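Local coordinates for protein malonate decarboxylase subunit alpha (Acinetobacter baumannii ATCC 17978, PDB 6MPR) that probably acts as the acyl-carrier-protein transferase of malonate decarboxylase, exchanging acetyl for malonyl on the carrier protein ahead of decarboxylation, at residues 61-66 / 154-159; 73-78 / 194-199; 91-96 / 144-149. All coordinates share one frame; numbering follows the deposited sequence. Where two conformers were deposited one is given.

Contact 1 of 3, residues 61-66 / 154-159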
loop_
_atom_site.group_PDB
_atom_site.type_symbol
_atom_site.label_atom_id
_atom_site.label_comp_id
_atom_site.label_asym_id
_atom_site.label_seq_id
_atom_site.Cartn_x
_atom_site.Cartn_y
_atom_site.Cartn_z
ATOM N N LYS A 61 10.599 21.245 1.584
ATOM C CA LYS A 61 10.676 19.798 1.389
ATOM C C LYS A 61 10.862 19.508 -0.097
ATOM O O LYS A 61 9.990 19.829 -0.908
ATOM C CB LYS A 61 9.413 19.117 1.916
ATOM C CG LYS A 61 9.211 19.277 3.415
ATOM C CD LYS A 61 7.925 18.590 3.868
ATOM C CE LYS A 61 7.628 18.849 5.340
ATOM N NZ LYS A 61 7.530 20.302 5.646
ATOM N N VAL A 62 11.981 18.889 -0.454
ATOM C CA VAL A 62 12.359 18.673 -1.849
ATOM C C VAL A 62 12.492 17.180 -2.032
ATOM O O VAL A 62 13.391 16.566 -1.453
ATOM C CB VAL A 62 13.679 19.379 -2.199
ATOM C CG1 VAL A 62 14.074 19.094 -3.651
ATOM C CG2 VAL A 62 13.539 20.891 -1.937
ATOM N N VAL A 63 11.597 16.596 -2.823
ATOM C CA VAL A 63 11.753 15.215 -3.266
ATOM C C VAL A 63 12.742 15.204 -4.421
ATOM O O VAL A 63 12.575 15.949 -5.391
ATOM C CB VAL A 63 10.400 14.635 -3.700
ATOM C CG1 VAL A 63 10.582 13.274 -4.388
ATOM C CG2 VAL A 63 9.457 14.507 -2.488
ATOM N N LEU A 64 13.754 14.343 -4.337
ATOM C CA LEU A 64 14.792 14.247 -5.358
ATOM C C LEU A 64 14.940 12.780 -5.715
ATOM O O LEU A 64 15.153 11.948 -4.824
ATOM C CB LEU A 64 16.132 14.812 -4.858
ATOM C CG LEU A 64 17.362 14.598 -5.756
ATOM C CD1 LEU A 64 17.129 15.242 -7.103
ATOM C CD2 LEU A 64 18.609 15.189 -5.101
ATOM N N GLU A 65 14.782 12.455 -6.995
ATOM C CA GLU A 65 14.981 11.086 -7.465
ATOM C C GLU A 65 16.464 10.836 -7.729
ATOM O O GLU A 65 17.083 11.574 -8.500
ATOM C CB GLU A 65 14.179 10.853 -8.749
ATOM C CG GLU A 65 12.659 10.870 -8.574
ATOM C CD GLU A 65 11.932 10.612 -9.884
ATOM O OE1 GLU A 65 12.602 10.399 -10.914
ATOM O OE2 GLU A 65 10.692 10.652 -9.895
ATOM N N GLY A 66 17.047 9.846 -7.061
ATOM C CA GLY A 66 16.474 9.281 -5.853
ATOM C C GLY A 66 15.542 8.078 -5.925
ATOM O O GLY A 66 15.049 7.626 -4.886
ATOM N N LEU A 154 4.588 14.955 5.197
ATOM C CA LEU A 154 5.749 15.315 4.391
ATOM C C LEU A 154 5.293 15.803 3.025
ATOM O O LEU A 154 5.795 15.372 1.988
ATOM C CB LEU A 154 6.708 14.131 4.223
ATOM C CG LEU A 154 7.441 13.642 5.478
ATOM C CD1 LEU A 154 8.355 12.444 5.191
ATOM C CD2 LEU A 154 8.228 14.811 6.062
ATOM N N ILE A 155 4.315 16.707 2.999
ATOM C CA ILE A 155 3.760 17.142 1.716
ATOM C C ILE A 155 4.848 17.925 0.991
ATOM O O ILE A 155 5.376 18.904 1.542
ATOM C CB ILE A 155 2.479 17.973 1.904
ATOM C CG1 ILE A 155 1.405 17.139 2.609
ATOM C CG2 ILE A 155 1.977 18.483 0.542
ATOM C CD1 ILE A 155 0.113 17.926 2.946
ATOM N N PRO A 156 5.234 17.524 -0.220
ATOM C CA PRO A 156 6.451 18.083 -0.821
ATOM C C PRO A 156 6.195 19.441 -1.451
ATOM O O PRO A 156 5.150 19.684 -2.065
ATOM C CB PRO A 156 6.838 17.036 -1.874
ATOM C CG PRO A 156 5.520 16.439 -2.285
ATOM C CD PRO A 156 4.672 16.421 -1.019
ATOM N N ASN A 157 7.164 20.337 -1.277
ATOM C CA ASN A 157 7.128 21.652 -1.920
ATOM C C ASN A 157 7.699 21.635 -3.326
ATOM O O ASN A 157 7.282 22.447 -4.171
ATOM C CB ASN A 157 7.919 22.669 -1.098
ATOM C CG ASN A 157 7.386 22.818 0.298
ATOM O OD1 ASN A 157 8.052 22.468 1.271
ATOM N ND2 ASN A 157 6.179 23.366 0.412
ATOM N N VAL A 158 8.661 20.746 -3.581
ATOM C CA VAL A 158 9.365 20.643 -4.854
ATOM C C VAL A 158 9.595 19.163 -5.125
ATOM O O VAL A 158 9.934 18.400 -4.215
ATOM C CB VAL A 158 10.719 21.389 -4.829
ATOM C CG1 VAL A 158 11.459 21.230 -6.168
ATOM C CG2 VAL A 158 10.518 22.867 -4.463
ATOM N N VAL A 159 9.400 18.752 -6.369
ATOM C CA VAL A 159 9.759 17.406 -6.802
ATOM C C VAL A 159 10.683 17.511 -8.008
ATOM O O VAL A 159 10.348 18.180 -8.995
ATOM C CB VAL A 159 8.516 16.561 -7.129
ATOM C CG1 VAL A 159 8.931 15.178 -7.596
ATOM C CG2 VAL A 159 7.603 16.444 -5.897
HETATM O O HOH W 1 8.717 23.007 4.059
#
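Two neighbouring strands of the parallel eight-stranded sheet, 61-64 and 158-163, begin side by side here: V62 pairs with V158 and V63 with V159, while K61 lies against the loop that leads into the second strand. The pairing is of the usual parallel kind, with V158 bonding to the residues on either side of V62. V158 N gives its hydrogen to K61 O (3.1 Å), and V158 O receives V63 N at 2.8 Å. K61 O also accepts N157 N at 2.9 Å, in the carbonyl plane, so two consecutive amides hold this one oxygen.

N157 carries the pairing one step further with its side chain. Its CG sits beside its own backbone N (chi1 -59°), which brings OD1 back to K61 N at 2.8 Å, a fairly straight bond (156°) on a lone pair of the amide oxygen. The main-chain N and O of K61 are thus both held by one asparagine. A water that donates to N157 OD1 (2.9 Å) also makes a weak link to K61 NZ. The lysine runs extended as far as CE, laying CD alongside I155 O (3.5 Å), and bends only at its last torsion (chi4 57°) to turn NZ to that water.

On one face of the sheet V63 packs CG2 against P156 CB (3.7 Å) and CB against V159 CG2 (4.0 Å), and helix 181-189 covers all three residues. V62 and V158 lie side by side on the other face. Just past the strand, E65 bonds to S161, A162 and S181. Alternating branched side chains between helical layers, on parallel strands far apart in sequence, are typical of the core of a three-layer, Rossmann-like alpha/beta domain.

Contact 2 of 3, residues 73-78 / 194-199; sequences DFLSRS and IVIVQV
Q198 reaches from strand 194-199 to the first turn of helix 73-79, lying against L75 and ending beside the backbone of F74 and L75. Q198 CB rests on the leucine branch point, 3.9 Å from L75 CG. The next atom, CG, passes the same leucine; it stands between its backbone N and carbonyl carbon (chi1 66°), and the chain then runs on extended, antiparallel to the leucine side chain that it passes. CD lies over F74 CB.

At the tip the two ends of the amide do different work. OE1 accepts L75 N at 3.0 Å with an N-H...O angle of 156°, and it also crowds F74 CB (3.2 Å). An amide oxygen set against the start of a helix would be favoured by the positive end of the helix dipole. NE2 turns to a water (3.0 Å), and that water donates to D73 OD1 at 2.6 Å. The same carboxylate oxygen takes Y230 N, while OD2 is gripped by NE and NH2 of R77, one turn along the helix; the arginine has D226 as a second acidic partner.

L75 in turn reaches back to the strand two residues earlier, at I196, with CD1 3.6 Å from I196 O and CD2 near the I196 methyl CG2. Helix and strand run at 118°, with 8.6 Å between the axes of the two short segments. L160 of strand 158-163 touches both L75 and I196, helix 48-55 packs on F74 and I196, and helix 100-107 meets D73, S76 and R77.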
loop_
_atom_site.group_PDB
_atom_site.type_symbol
_atom_site.label_atom_id
_atom_site.label_comp_id
_atom_site.label_asym_id
_atom_site.label_seq_id
_atom_site.Cartn_x
_atom_site.Cartn_y
_atom_site.Cartn_z
ATOM N N ASP A 73 20.057 12.675 -12.217
ATOM C CA ASP A 73 21.392 13.088 -11.780
ATOM C C ASP A 73 21.797 14.457 -12.313
ATOM O O ASP A 73 22.631 15.130 -11.695
ATOM C CB ASP A 73 22.436 12.037 -12.164
ATOM C CG ASP A 73 22.652 11.926 -13.658
ATOM O OD1 ASP A 73 21.718 11.499 -14.389
ATOM O OD2 ASP A 73 23.762 12.280 -14.112
ATOM N N PHE A 74 21.225 14.891 -13.436
ATOM C CA PHE A 74 21.440 16.272 -13.860
ATOM C C PHE A 74 20.855 17.243 -12.843
ATOM O O PHE A 74 21.507 18.228 -12.463
ATOM C CB PHE A 74 20.831 16.482 -15.245
ATOM C CG PHE A 74 20.911 17.887 -15.750
ATOM C CD1 PHE A 74 22.139 18.490 -15.985
ATOM C CD2 PHE A 74 19.759 18.593 -16.018
ATOM C CE1 PHE A 74 22.206 19.792 -16.480
ATOM C CE2 PHE A 74 19.818 19.890 -16.494
ATOM C CZ PHE A 74 21.044 20.485 -16.730
ATOM N N LEU A 75 19.646 16.963 -12.354
ATOM C CA LEU A 75 19.045 17.858 -11.362
ATOM C C LEU A 75 19.788 17.798 -10.032
ATOM O O LEU A 75 19.999 18.835 -9.396
ATOM C CB LEU A 75 17.558 17.528 -11.162
ATOM C CG LEU A 75 16.651 17.730 -12.378
ATOM C CD1 LEU A 75 15.177 17.379 -12.051
ATOM C CD2 LEU A 75 16.780 19.143 -12.929
ATOM N N SER A 76 20.209 16.602 -9.603
ATOM C CA SER A 76 20.924 16.508 -8.332
ATOM C C SER A 76 22.306 17.148 -8.422
ATOM O O SER A 76 22.712 17.861 -7.498
ATOM C CB SER A 76 21.011 15.052 -7.859
ATOM O OG SER A 76 21.653 14.218 -8.809
ATOM N N ARG A 77 23.039 16.934 -9.527
ATOM C CA ARG A 77 24.332 17.601 -9.687
ATOM C C ARG A 77 24.155 19.113 -9.738
ATOM O O ARG A 77 24.975 19.865 -9.189
ATOM C CB ARG A 77 25.052 17.107 -10.951
ATOM C CG ARG A 77 25.626 15.692 -10.846
ATOM C CD ARG A 77 26.389 15.282 -12.118
ATOM N NE ARG A 77 25.506 14.754 -13.164
ATOM C CZ ARG A 77 25.216 15.406 -14.292
ATOM N NH1 ARG A 77 25.734 16.605 -14.524
ATOM N NH2 ARG A 77 24.412 14.860 -15.199
ATOM N N SER A 78 23.079 19.575 -10.385
ATOM C CA SER A 78 22.834 21.011 -10.481
ATOM C C SER A 78 22.455 21.585 -9.123
ATOM O O SER A 78 22.961 22.639 -8.722
ATOM C CB SER A 78 21.738 21.305 -11.519
ATOM O OG SER A 78 22.113 20.919 -12.843
ATOM N N ILE A 194 5.995 22.395 -6.756
ATOM C CA ILE A 194 6.622 22.677 -8.049
ATOM C C ILE A 194 7.343 21.422 -8.536
ATOM O O ILE A 194 8.185 20.860 -7.821
ATOM C CB ILE A 194 7.563 23.888 -7.955
ATOM C CG1 ILE A 194 6.741 25.121 -7.542
ATOM C CG2 ILE A 194 8.292 24.094 -9.281
ATOM C CD1 ILE A 194 7.521 26.385 -7.452
ATOM N N VAL A 195 6.997 20.973 -9.743
ATOM C CA VAL A 195 7.471 19.703 -10.296
ATOM C C VAL A 195 8.369 20.038 -11.479
ATOM O O VAL A 195 7.929 20.682 -12.439
ATOM C CB VAL A 195 6.295 18.800 -10.708
ATOM C CG1 VAL A 195 6.757 17.506 -11.418
ATOM C CG2 VAL A 195 5.423 18.437 -9.470
ATOM N N ILE A 196 9.630 19.621 -11.402
ATOM C CA ILE A 196 10.600 19.809 -12.474
ATOM C C ILE A 196 11.081 18.438 -12.909
ATOM O O ILE A 196 11.546 17.655 -12.078
ATOM C CB ILE A 196 11.792 20.670 -12.024
ATOM C CG1 ILE A 196 11.306 22.030 -11.515
ATOM C CG2 ILE A 196 12.794 20.827 -13.173
ATOM C CD1 ILE A 196 12.278 22.694 -10.604
ATOM N N VAL A 197 10.998 18.154 -14.207
ATOM C CA VAL A 197 11.381 16.849 -14.750
ATOM C C VAL A 197 12.521 17.047 -15.749
ATOM O O VAL A 197 12.355 17.724 -16.771
ATOM C CB VAL A 197 10.192 16.131 -15.413
ATOM C CG1 VAL A 197 10.572 14.698 -15.799
ATOM C CG2 VAL A 197 8.980 16.123 -14.472
ATOM N N GLN A 198 13.668 16.434 -15.476
ATOM C CA GLN A 198 14.693 16.347 -16.508
ATOM C C GLN A 198 14.350 15.217 -17.480
ATOM O O GLN A 198 13.868 14.153 -17.073
ATOM C CB GLN A 198 16.076 16.129 -15.885
ATOM C CG GLN A 198 16.242 14.778 -15.161
ATOM C CD GLN A 198 17.692 14.415 -14.987
ATOM O OE1 GLN A 198 18.343 14.859 -14.041
ATOM N NE2 GLN A 198 18.218 13.606 -15.908
ATOM N N VAL A 199 14.571 15.455 -18.776
ATOM C CA VAL A 199 14.319 14.428 -19.784
ATOM C C VAL A 199 15.538 14.244 -20.672
ATOM O O VAL A 199 16.325 15.172 -20.891
ATOM C CB VAL A 199 13.071 14.724 -20.656
ATOM C CG1 VAL A 199 11.805 14.672 -19.800
ATOM C CG2 VAL A 199 13.197 16.069 -21.380
HETATM O O HOH W 2 21.133 13.208 -16.275
#

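Contact 3 of 3, residues 91-96 / 144-149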
loop_
_atom_site.group_PDB
_atom_site.type_symbol
_atom_site.label_atom_id
_atom_site.label_comp_id
_atom_site.label_asym_id
_atom_site.label_seq_id
_atom_site.Cartn_x
_atom_site.Cartn_y
_atom_site.Cartn_z
ATOM N N HIS A 91 14.945 20.305 3.158
ATOM C CA HIS A 91 14.541 19.050 3.781
ATOM C C HIS A 91 14.402 18.070 2.626
ATOM O O HIS A 91 13.437 18.132 1.857
ATOM C CB HIS A 91 13.247 19.238 4.570
ATOM C CG HIS A 91 12.719 17.994 5.219
ATOM N ND1 HIS A 91 11.740 18.036 6.185
ATOM C CD2 HIS A 91 13.010 16.683 5.036
ATOM C CE1 HIS A 91 11.460 16.806 6.584
ATOM N NE2 HIS A 91 12.210 15.964 5.894
ATOM N N MET A 92 15.397 17.199 2.472
ATOM C CA MET A 92 15.388 16.279 1.342
ATOM C C MET A 92 14.549 15.062 1.672
ATOM O O MET A 92 14.612 14.521 2.785
ATOM C CB MET A 92 16.808 15.844 0.973
ATOM C CG MET A 92 17.742 17.014 0.682
ATOM S SD MET A 92 17.117 18.168 -0.572
ATOM C CE MET A 92 16.990 17.059 -1.988
ATOM N N ILE A 93 13.765 14.633 0.687
ATOM C CA ILE A 93 12.925 13.447 0.780
ATOM C C ILE A 93 13.337 12.551 -0.373
ATOM O O ILE A 93 13.081 12.876 -1.540
ATOM C CB ILE A 93 11.430 13.785 0.728
ATOM C CG1 ILE A 93 11.070 14.709 1.888
ATOM C CG2 ILE A 93 10.588 12.507 0.822
ATOM C CD1 ILE A 93 9.729 15.409 1.745
ATOM N N MET A 94 13.997 11.429 -0.052
ATOM C CA MET A 94 14.589 10.635 -1.117
ATOM C C MET A 94 14.319 9.156 -0.903
ATOM O O MET A 94 14.731 8.603 0.120
ATOM C CB MET A 94 16.090 10.888 -1.190
ATOM C CG MET A 94 16.448 12.370 -1.418
ATOM S SD MET A 94 18.214 12.619 -1.614
ATOM C CE MET A 94 18.422 11.867 -3.219
ATOM N N PRO A 95 13.648 8.480 -1.839
ATOM C CA PRO A 95 13.474 7.029 -1.687
ATOM C C PRO A 95 14.802 6.305 -1.568
ATOM O O PRO A 95 14.941 5.395 -0.751
ATOM C CB PRO A 95 12.708 6.635 -2.961
ATOM C CG PRO A 95 11.947 7.903 -3.325
ATOM C CD PRO A 95 12.897 9.024 -2.987
ATOM N N SER A 96 15.795 6.717 -2.353
ATOM C CA SER A 96 17.099 6.061 -2.366
ATOM C C SER A 96 18.186 7.127 -2.411
ATOM O O SER A 96 18.125 8.031 -3.250
ATOM C CB SER A 96 17.213 5.112 -3.569
ATOM O OG SER A 96 18.299 4.213 -3.403
ATOM N N ILE A 144 7.063 2.461 0.157
ATOM C CA ILE A 144 5.701 2.968 0.036
ATOM C C ILE A 144 5.226 3.636 1.316
ATOM O O ILE A 144 4.275 4.418 1.269
ATOM C CB ILE A 144 4.694 1.886 -0.398
ATOM C CG1 ILE A 144 4.612 0.760 0.631
ATOM C CG2 ILE A 144 5.046 1.385 -1.802
ATOM C CD1 ILE A 144 3.517 -0.236 0.320
ATOM N N GLU A 145 5.869 3.361 2.457
ATOM C CA GLU A 145 5.640 4.175 3.652
ATOM C C GLU A 145 6.072 5.620 3.422
ATOM O O GLU A 145 5.353 6.566 3.780
ATOM C CB GLU A 145 6.390 3.555 4.841
ATOM C CG GLU A 145 6.324 4.318 6.155
ATOM C CD GLU A 145 7.303 3.742 7.183
ATOM O OE1 GLU A 145 7.205 4.103 8.376
ATOM O OE2 GLU A 145 8.198 2.956 6.783
ATOM N N LEU A 146 7.243 5.813 2.816
ATOM C CA LEU A 146 7.696 7.169 2.533
ATOM C C LEU A 146 6.757 7.850 1.538
ATOM O O LEU A 146 6.389 9.015 1.730
ATOM C CB LEU A 146 9.147 7.150 2.019
ATOM C CG LEU A 146 9.808 8.508 1.749
ATOM C CD1 LEU A 146 9.941 9.302 3.030
ATOM C CD2 LEU A 146 11.179 8.343 1.110
ATOM N N TYR A 147 6.337 7.142 0.474
ATOM C CA TYR A 147 5.394 7.766 -0.462
ATOM C C TYR A 147 4.127 8.212 0.255
ATOM O O TYR A 147 3.531 9.241 -0.091
ATOM C CB TYR A 147 4.973 6.820 -1.595
ATOM C CG TYR A 147 6.059 6.105 -2.360
ATOM C CD1 TYR A 147 7.336 6.628 -2.465
ATOM C CD2 TYR A 147 5.781 4.884 -3.003
ATOM C CE1 TYR A 147 8.326 5.950 -3.150
ATOM C CE2 TYR A 147 6.763 4.198 -3.687
ATOM C CZ TYR A 147 8.032 4.736 -3.760
ATOM O OH TYR A 147 9.022 4.082 -4.445
ATOM N N SER A 148 3.666 7.413 1.217
ATOM C CA SER A 148 2.393 7.697 1.868
ATOM C C SER A 148 2.451 8.969 2.701
ATOM O O SER A 148 1.429 9.639 2.856
ATOM C CB SER A 148 1.971 6.515 2.739
ATOM O OG SER A 148 2.671 6.527 3.972
ATOM N N ARG A 149 3.621 9.311 3.240
ATOM C CA ARG A 149 3.733 10.522 4.040
ATOM C C ARG A 149 3.631 11.782 3.203
ATOM O O ARG A 149 3.386 12.859 3.765
ATOM C CB ARG A 149 5.053 10.508 4.812
ATOM C CG ARG A 149 5.099 9.390 5.835
ATOM C CD ARG A 149 6.287 9.532 6.756
ATOM N NE ARG A 149 6.130 10.664 7.665
ATOM C CZ ARG A 149 7.089 11.102 8.478
ATOM N NH1 ARG A 149 8.291 10.544 8.462
ATOM N NH2 ARG A 149 6.861 12.129 9.284
#
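Apolar packing carries this contact, and L146 does most of it by reaching from helix 143-149 to I93, M94 and P95. Its CG stands anti to the backbone N (chi1 -177°), which carries the fork of the side chain across to strand 90-94. One prong, CD1, meets the I93 methyl CG2 at 3.9 Å, the two side chains crossing at a slant.

The second prong rests mainly on main chain. L146 CD2 lies 3.7 Å from M94 O and 3.8 Å from P95 N, on the M94-P95 peptide, just where the chain turns a corner at P95.

A proline-aromatic contact completes the set. Y147 CE1 touches P95 CG at 4.1 Å, with the proline atom at the edge of the ring, near its plane, and the two side chains roughly at right angles.

The polar ends of Y147, R149 and E145 find partners outside the two segments. The hydroxyl of Y147 bonds to D180, and the R149 guanidinium is paired with D153 and bonded to H141. E145 OE1 receives R402 N and H403 ND1 of the second subunit.

Between the segments, then, there are only van der Waals contacts: the fit depends on shape, on buried methyl groups and on a proline carbon set at the edge of a tyrosine ring, while polar bonding ties the helix to other loops and to the dimer partner.

How the contacts relate
All three contacts are built on the parallel sheet of the first half of the chain. Contact 1 joins strands 61-64 and 158-163; contact 2 sets helix 73-79 against strand 194-199, which flanks 158-163, and contact 3 sets helix 143-149 against strand 90-94, which flanks 61-64. The centre of contact 1 lies about 11 Å from that of contact 2 and about 8 Å from that of contact 3, and contact 1 touches both; the centres of contacts 2 and 3 are about 17 Å apart. Along the chain the segments of contacts 1 and 2 alternate, while both segments of contact 3 fall within the span of each. Chain pieces distant in sequence are thereby tied into one compact alpha/beta domain.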